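Local coordinates for protein probable ferredoxin-dependent nitrite reductase NirA (Mycobacterium tuberculosis, PDB 1ZJ8) that reduces sulfite to sulfide with electrons from ferredoxin, using siroheme and a [4Fe-4S] cluster, at residues F504-G509 / H525-D530; D190-P195 / G240-E245; A118-T123 / D162-Q167. All coordinates share one frame; numbering follows the deposited sequence.

Overall arrangement
Along the chain contact 3 comes first, then contact 2, then contact 1, each closed before the next opens. Contact 3 sits in the first ferredoxin-like half domain, joining helix 118-131 to the turn after helix 154-162. Contacts 2 and 1 lie in the first and second 4Fe-4S domain ranges, each at a mixed sheet with three parallel strands followed by antiparallel ones. Centres are about 31 Å apart for contacts 2 and 3, and about 40 Å from contact 1 to either; contacts 1 and 3 fall on opposite sides of the chain's centre. None touches another; each joins different elements of the fold. The side chain of Phe-504 in contact 1 comes to about 9 Å from the iron-sulfur cluster.

Contact 1: residues F504-G509 / H525-D530; sequences FQVHLG and HKVTSD
The Phe-504 ring is met at its edge by Ser-529, whose CB and CA both lie 3.8 Å from Phe-504 CE1, the CA in the plane of the ring. Val-527 O also stands near the ring plane, 3.7 Å from Phe-504 CD1. The other flat group, the imidazole of His-525, approaches Val-506 at a slant, with CD2 of His-525 4.0 Å from CB of Val-506. These residues belong to a beta hairpin of strands 500-508 and 520-528, the latter an outermost strand of its mixed sheet within the chain. Phe-504 and Val-527 form an antiparallel hydrogen-bonded pair, their side chains on the same face of the sheet. Val-506 adds an apolar contact there, its CG2 3.7 Å from CG2 of Val-527. In both valines this methyl is anti to the carbonyl carbon, and the two side chains cross at an angle. Helix 532-545 lies over this face, with Tyr-535 touching Val-506 and Val-527 and Leu-532 touching Phe-504. The Phe-504 side chain is about 9 Å from the bound iron-sulfur cluster, too far to touch it. Two backbone bonds close the pair. Val-527 N gives the straighter one, 2.9 Å to Phe-504 O at an N-H...O angle of 166°. In return Phe-504 N reaches Val-527 O at 2.6 Å with an angle of 140°.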
# COMPACT_ATOMS: atom_id res chain seq x y z
N PHE A 504 -5.81 -1.49 -21.03
CA PHE A 504 -6.41 -1.50 -19.70
C PHE A 504 -7.91 -1.79 -19.75
O PHE A 504 -8.62 -1.34 -20.65
CB PHE A 504 -6.14 -0.14 -19.00
CG PHE A 504 -4.67 0.17 -18.81
CD1 PHE A 504 -3.95 0.84 -19.79
CD2 PHE A 504 -4.01 -0.22 -17.66
CE1 PHE A 504 -2.60 1.11 -19.64
CE2 PHE A 504 -2.67 0.04 -17.51
CZ PHE A 504 -1.96 0.71 -18.50
N GLN A 505 -8.36 -2.57 -18.77
CA GLN A 505 -9.78 -2.74 -18.46
C GLN A 505 -10.12 -1.66 -17.45
O GLN A 505 -9.30 -1.31 -16.61
CB GLN A 505 -10.02 -4.15 -17.87
CG GLN A 505 -11.52 -4.59 -17.68
CD GLN A 505 -11.68 -6.06 -17.15
OE1 GLN A 505 -12.07 -6.29 -16.00
NE2 GLN A 505 -11.37 -7.04 -18.01
N VAL A 506 -11.34 -1.14 -17.53
CA VAL A 506 -11.74 0.07 -16.81
C VAL A 506 -12.77 -0.22 -15.72
O VAL A 506 -13.80 -0.83 -15.97
CB VAL A 506 -12.35 1.06 -17.83
CG1 VAL A 506 -12.97 2.29 -17.16
CG2 VAL A 506 -11.28 1.45 -18.84
N HIS A 507 -12.48 0.22 -14.50
CA HIS A 507 -13.43 0.10 -13.40
C HIS A 507 -13.82 1.53 -13.02
O HIS A 507 -12.95 2.38 -12.82
CB HIS A 507 -12.81 -0.63 -12.20
CG HIS A 507 -12.40 -2.05 -12.49
ND1 HIS A 507 -12.99 -3.14 -11.88
CD2 HIS A 507 -11.43 -2.56 -13.29
CE1 HIS A 507 -12.42 -4.26 -12.32
NE2 HIS A 507 -11.47 -3.93 -13.17
N LEU A 508 -15.11 1.80 -12.96
CA LEU A 508 -15.57 3.16 -12.71
C LEU A 508 -16.38 3.26 -11.42
O LEU A 508 -17.22 2.40 -11.14
CB LEU A 508 -16.39 3.65 -13.90
CG LEU A 508 -15.57 3.91 -15.17
CD1 LEU A 508 -16.43 3.78 -16.41
CD2 LEU A 508 -14.94 5.29 -15.12
N GLY A 509 -16.12 4.30 -10.63
CA GLY A 509 -16.99 4.65 -9.49
C GLY A 509 -16.72 3.98 -8.14
O GLY A 509 -17.57 4.01 -7.26
N HIS A 525 -15.02 -3.43 -23.54
CA HIS A 525 -14.22 -2.24 -23.29
C HIS A 525 -12.75 -2.56 -23.05
O HIS A 525 -12.39 -3.31 -22.14
CB HIS A 525 -14.79 -1.50 -22.08
CG HIS A 525 -14.54 -0.02 -22.09
ND1 HIS A 525 -14.14 0.66 -23.22
CD2 HIS A 525 -14.67 0.91 -21.12
CE1 HIS A 525 -14.02 1.94 -22.94
NE2 HIS A 525 -14.34 2.12 -21.67
N LYS A 526 -11.91 -1.99 -23.91
CA LYS A 526 -10.47 -2.04 -23.74
C LYS A 526 -9.97 -0.63 -24.06
O LYS A 526 -10.43 -0.01 -25.01
CB LYS A 526 -9.83 -3.08 -24.68
CG LYS A 526 -10.14 -4.57 -24.34
CD LYS A 526 -9.95 -5.47 -25.60
CE LYS A 526 -9.94 -6.98 -25.27
NZ LYS A 526 -9.25 -7.84 -26.30
N VAL A 527 -9.06 -0.12 -23.23
CA VAL A 527 -8.42 1.19 -23.48
C VAL A 527 -6.93 0.96 -23.64
O VAL A 527 -6.27 0.46 -22.71
CB VAL A 527 -8.68 2.21 -22.34
CG1 VAL A 527 -7.88 3.49 -22.58
CG2 VAL A 527 -10.16 2.53 -22.21
N THR A 528 -6.38 1.30 -24.80
CA THR A 528 -4.96 1.11 -25.03
C THR A 528 -4.17 2.15 -24.26
O THR A 528 -4.65 3.26 -24.01
CB THR A 528 -4.62 1.25 -26.49
OG1 THR A 528 -5.44 2.28 -27.06
CG2 THR A 528 -4.86 -0.07 -27.22
N SER A 529 -2.96 1.78 -23.89
CA SER A 529 -2.09 2.65 -23.12
C SER A 529 -1.85 4.02 -23.78
O SER A 529 -1.54 4.98 -23.11
CB SER A 529 -0.76 1.97 -22.86
OG SER A 529 0.07 2.82 -22.10
N ASP A 530 -1.99 4.11 -25.10
CA ASP A 530 -1.88 5.41 -25.77
C ASP A 530 -3.15 6.24 -25.57
O ASP A 530 -3.10 7.47 -25.55
CB ASP A 530 -1.66 5.22 -27.28
CG ASP A 530 -0.44 4.35 -27.60
OD1 ASP A 530 0.71 4.74 -27.24
OD2 ASP A 530 -0.64 3.29 -28.22

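Contact 2: residues D190-P195 / G240-E245; sequences DEVLDP and GVNHPE
Val-192 lies against the backbone of Gly-240 and Val-241, and most of this contact is van der Waals packing of one branched side chain on a strand. Its CG2 is 4.0 Å from Gly-240 C. Its CG1 stands 3.8 Å from Val-241 C. With CG1 anti to the backbone N (chi1 175°), the two methyls of Val-192 are spread over successive residues, CG2 on Gly-240 and CG1 farther along toward Asn-242. Gly-240 offers bare main chain here, which lets a second side chain come in as well: Leu-193 brings CD2 to 4.2 Å from Gly-240 CA. Pro-248 touches Val-192, and Leu-250 touches Leu-193.

The one polar side-chain group to take part is the amide of Asn-242. Its CG is turned anti to its own carbonyl carbon (chi1 -48°), and OD1 meets Val-192 CG1 at 3.3 Å, a carbonyl oxygen against a methyl, the two side chains lying at a slant to one another.

Hydrogen bonds come from the flanks. Val-192 pairs through its backbone with Gly-225, Gly-240 with Ser-224, and Val-241 with Gly-249, so that loop and strand are each tied to their surroundings.

The loop belongs to the connection from strand 176-181 through helix 196-206 to the parallel strand 219-224, a beta-alpha-beta crossover, and it rests here on strand 236-243 of the same mixed sheet. No hydrogen bond or salt bridge spans the two segments. Val-192 and Gly-240 are bonded to the adjacent residues Gly-225 and Ser-224, so the end of strand 219-224 links loop and strand, while their direct contact is van der Waals alone.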
# COMPACT_ATOMS: atom_id res chain seq x y z
N ASP A 190 -8.07 16.58 14.60
CA ASP A 190 -9.29 15.79 14.51
C ASP A 190 -9.14 14.31 14.86
O ASP A 190 -10.07 13.55 14.73
CB ASP A 190 -9.85 15.95 13.10
CG ASP A 190 -9.89 17.40 12.67
OD1 ASP A 190 -9.87 18.28 13.57
OD2 ASP A 190 -9.93 17.70 11.46
N GLU A 191 -7.96 13.91 15.31
CA GLU A 191 -7.77 12.51 15.66
C GLU A 191 -8.52 12.19 16.96
O GLU A 191 -8.46 12.96 17.92
CB GLU A 191 -6.26 12.16 15.77
CG GLU A 191 -5.41 13.15 16.58
CD GLU A 191 -4.03 12.62 16.98
OE1 GLU A 191 -3.25 12.25 16.07
OE2 GLU A 191 -3.74 12.58 18.21
N VAL A 192 -9.24 11.08 16.96
CA VAL A 192 -9.89 10.61 18.19
C VAL A 192 -8.86 10.35 19.28
O VAL A 192 -9.09 10.68 20.44
CB VAL A 192 -10.74 9.31 17.97
CG1 VAL A 192 -11.31 8.79 19.31
CG2 VAL A 192 -11.88 9.54 16.92
N LEU A 193 -7.74 9.72 18.89
CA LEU A 193 -6.55 9.56 19.75
C LEU A 193 -5.25 9.30 18.90
O LEU A 193 -5.28 9.29 17.66
CB LEU A 193 -6.79 8.47 20.79
CG LEU A 193 -6.67 7.00 20.39
CD1 LEU A 193 -6.88 6.12 21.58
CD2 LEU A 193 -7.63 6.64 19.29
N ASP A 194 -4.10 9.12 19.57
CA ASP A 194 -2.86 8.75 18.88
C ASP A 194 -2.50 7.34 19.29
O ASP A 194 -1.95 7.13 20.37
CB ASP A 194 -1.70 9.67 19.21
CG ASP A 194 -0.41 9.26 18.49
OD1 ASP A 194 -0.47 8.40 17.60
OD2 ASP A 194 0.67 9.81 18.78
N PRO A 195 -2.73 6.37 18.40
CA PRO A 195 -2.51 5.01 18.79
C PRO A 195 -1.09 4.55 18.41
O PRO A 195 -0.83 3.34 18.40
CB PRO A 195 -3.56 4.28 17.96
CG PRO A 195 -3.55 5.03 16.67
CD PRO A 195 -3.12 6.45 16.99
N GLY A 240 -9.95 4.58 15.27
CA GLY A 240 -10.43 5.36 16.42
C GLY A 240 -11.93 5.61 16.51
O GLY A 240 -12.59 5.81 15.49
N VAL A 241 -12.46 5.57 17.74
CA VAL A 241 -13.84 6.02 18.04
C VAL A 241 -14.08 6.26 19.52
O VAL A 241 -13.51 5.57 20.38
CB VAL A 241 -14.93 5.04 17.54
CG1 VAL A 241 -14.98 3.77 18.41
CG2 VAL A 241 -16.30 5.75 17.51
N ASN A 242 -14.95 7.21 19.81
CA ASN A 242 -15.38 7.49 21.18
C ASN A 242 -16.49 6.56 21.62
O ASN A 242 -17.62 6.69 21.14
CB ASN A 242 -15.87 8.92 21.28
CG ASN A 242 -14.91 9.88 20.64
OD1 ASN A 242 -13.79 10.05 21.12
ND2 ASN A 242 -15.33 10.49 19.51
N HIS A 243 -16.19 5.62 22.52
CA HIS A 243 -17.24 4.81 23.11
C HIS A 243 -17.96 5.77 24.07
O HIS A 243 -17.29 6.48 24.83
CB HIS A 243 -16.72 3.57 23.85
CG HIS A 243 -17.80 2.61 24.25
ND1 HIS A 243 -18.22 1.58 23.43
CD2 HIS A 243 -18.59 2.56 25.34
CE1 HIS A 243 -19.20 0.93 24.02
NE2 HIS A 243 -19.45 1.50 25.18
N PRO A 244 -19.32 5.82 24.02
CA PRO A 244 -20.04 6.78 24.85
C PRO A 244 -19.80 6.57 26.33
O PRO A 244 -19.79 7.53 27.09
CB PRO A 244 -21.51 6.55 24.50
CG PRO A 244 -21.56 5.21 23.90
CD PRO A 244 -20.24 5.02 23.20
N GLU A 245 -19.63 5.31 26.74
CA GLU A 245 -19.29 5.01 28.12
C GLU A 245 -17.78 5.05 28.40
O GLU A 245 -17.36 5.62 29.40
CB GLU A 245 -19.88 3.67 28.57
CG GLU A 245 -20.34 3.72 30.03
CD GLU A 245 -20.29 2.37 30.71
OE1 GLU A 245 -20.84 1.40 30.14
OE2 GLU A 245 -19.70 2.30 31.82

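Contact 3: residues A118-T123 / D162-Q167; sequences AAALRT and DDVGLQ
Val-164 points at helix 118-131 and sets its CB over Ala-120, 3.9 Å from Ala-120 CA and 4.0 Å from Ala-120 CB. From there the two methyls part. CG1, anti to the carbonyl carbon (chi1 -74°), reaches 3.5 Å from Thr-123 OG1 and also lies 4.5 Å from Ala-119 CB. CG2 packs at 4.0 Å against Thr-123 CG2, the two side chains running antiparallel alongside one another. The threonine hydroxyl is already engaged within its helix: OG1 donates to Ala-119 O at 3.0 Å, while Thr-123 N bonds to the same oxygen from the other face of its carbonyl plane. Val-164 therefore meets a hydroxyl already bonded to the carbonyl one helical turn earlier. Leu-166 completes the apolar patch, with CD1 3.9 Å from Ala-120 CB, and its side chain also touches Leu-116. The small side chain of Ala-120 is consistent with the close approach, its CA 5.3 Å from Val-164 CA. The type I turn from Asp-162 to Gly-165 is part of the Schellman motif that ends helix 154-162, with Gly-165 at positive phi as its C-prime residue, packed on helix 118-131 of the ferredoxin-like half domain.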
# COMPACT_ATOMS: atom_id res chain seq x y z
N ALA A 118 14.71 13.01 10.49
CA ALA A 118 15.42 13.64 9.40
C ALA A 118 16.65 12.82 9.05
O ALA A 118 16.95 12.61 7.88
CB ALA A 118 15.80 15.05 9.76
N ALA A 119 17.36 12.35 10.08
CA ALA A 119 18.55 11.50 9.90
C ALA A 119 18.24 10.22 9.12
O ALA A 119 19.02 9.82 8.24
CB ALA A 119 19.16 11.16 11.25
N ALA A 120 17.12 9.57 9.46
CA ALA A 120 16.73 8.35 8.80
C ALA A 120 16.38 8.61 7.33
O ALA A 120 16.70 7.79 6.47
CB ALA A 120 15.54 7.70 9.53
N LEU A 121 15.74 9.74 7.07
CA LEU A 121 15.36 10.13 5.71
C LEU A 121 16.61 10.41 4.86
O LEU A 121 16.65 10.08 3.67
CB LEU A 121 14.45 11.36 5.75
CG LEU A 121 13.83 11.74 4.39
CD1 LEU A 121 12.69 10.79 4.05
CD2 LEU A 121 13.38 13.21 4.32
N ARG A 122 17.63 11.01 5.48
CA ARG A 122 18.91 11.23 4.82
C ARG A 122 19.63 9.93 4.45
O ARG A 122 20.21 9.80 3.35
CB ARG A 122 19.80 12.07 5.71
CG ARG A 122 21.12 12.42 5.05
CD ARG A 122 22.01 13.16 6.02
NE ARG A 122 21.29 14.22 6.73
CZ ARG A 122 20.95 15.38 6.18
NH1 ARG A 122 21.26 15.65 4.91
NH2 ARG A 122 20.30 16.28 6.92
N THR A 123 19.61 8.97 5.37
CA THR A 123 20.21 7.66 5.16
C THR A 123 19.52 6.99 3.96
O THR A 123 20.19 6.58 3.01
CB THR A 123 20.09 6.79 6.45
OG1 THR A 123 20.73 7.46 7.55
CG2 THR A 123 20.69 5.37 6.24
N ASP A 162 19.93 0.02 10.02
CA ASP A 162 19.85 -0.27 11.45
C ASP A 162 20.43 0.86 12.28
O ASP A 162 19.99 1.08 13.39
CB ASP A 162 20.59 -1.57 11.78
CG ASP A 162 20.43 -1.98 13.24
OD1 ASP A 162 19.28 -2.28 13.65
OD2 ASP A 162 21.44 -2.00 13.98
N ASP A 163 21.42 1.57 11.74
CA ASP A 163 22.05 2.67 12.47
C ASP A 163 21.12 3.87 12.61
O ASP A 163 21.48 4.85 13.27
CB ASP A 163 23.38 3.07 11.80
CG ASP A 163 24.31 3.84 12.75
OD1 ASP A 163 24.40 3.47 13.95
OD2 ASP A 163 24.96 4.83 12.31
N VAL A 164 19.94 3.81 11.98
CA VAL A 164 18.89 4.82 12.18
C VAL A 164 17.52 4.20 12.55
O VAL A 164 16.48 4.84 12.40
CB VAL A 164 18.72 5.75 10.94
CG1 VAL A 164 19.87 6.75 10.84
CG2 VAL A 164 18.61 4.93 9.67
N GLY A 165 17.53 2.96 13.03
CA GLY A 165 16.32 2.30 13.53
C GLY A 165 15.41 1.60 12.52
O GLY A 165 14.28 1.22 12.85
N LEU A 166 15.91 1.43 11.30
CA LEU A 166 15.11 0.85 10.22
C LEU A 166 15.51 -0.59 9.90
O LEU A 166 16.66 -0.98 10.09
CB LEU A 166 15.21 1.72 8.96
CG LEU A 166 14.59 3.12 9.10
CD1 LEU A 166 15.24 4.11 8.15
CD2 LEU A 166 13.09 3.06 8.87
N GLN A 167 14.55 -1.36 9.42
CA GLN A 167 14.73 -2.76 9.09
C GLN A 167 13.89 -3.13 7.86
O GLN A 167 13.03 -2.35 7.42
CB GLN A 167 14.36 -3.63 10.29
CG GLN A 167 13.00 -3.32 10.95
CD GLN A 167 12.61 -4.35 12.05
OE1 GLN A 167 12.66 -5.56 11.83
NE2 GLN A 167 12.23 -3.85 13.23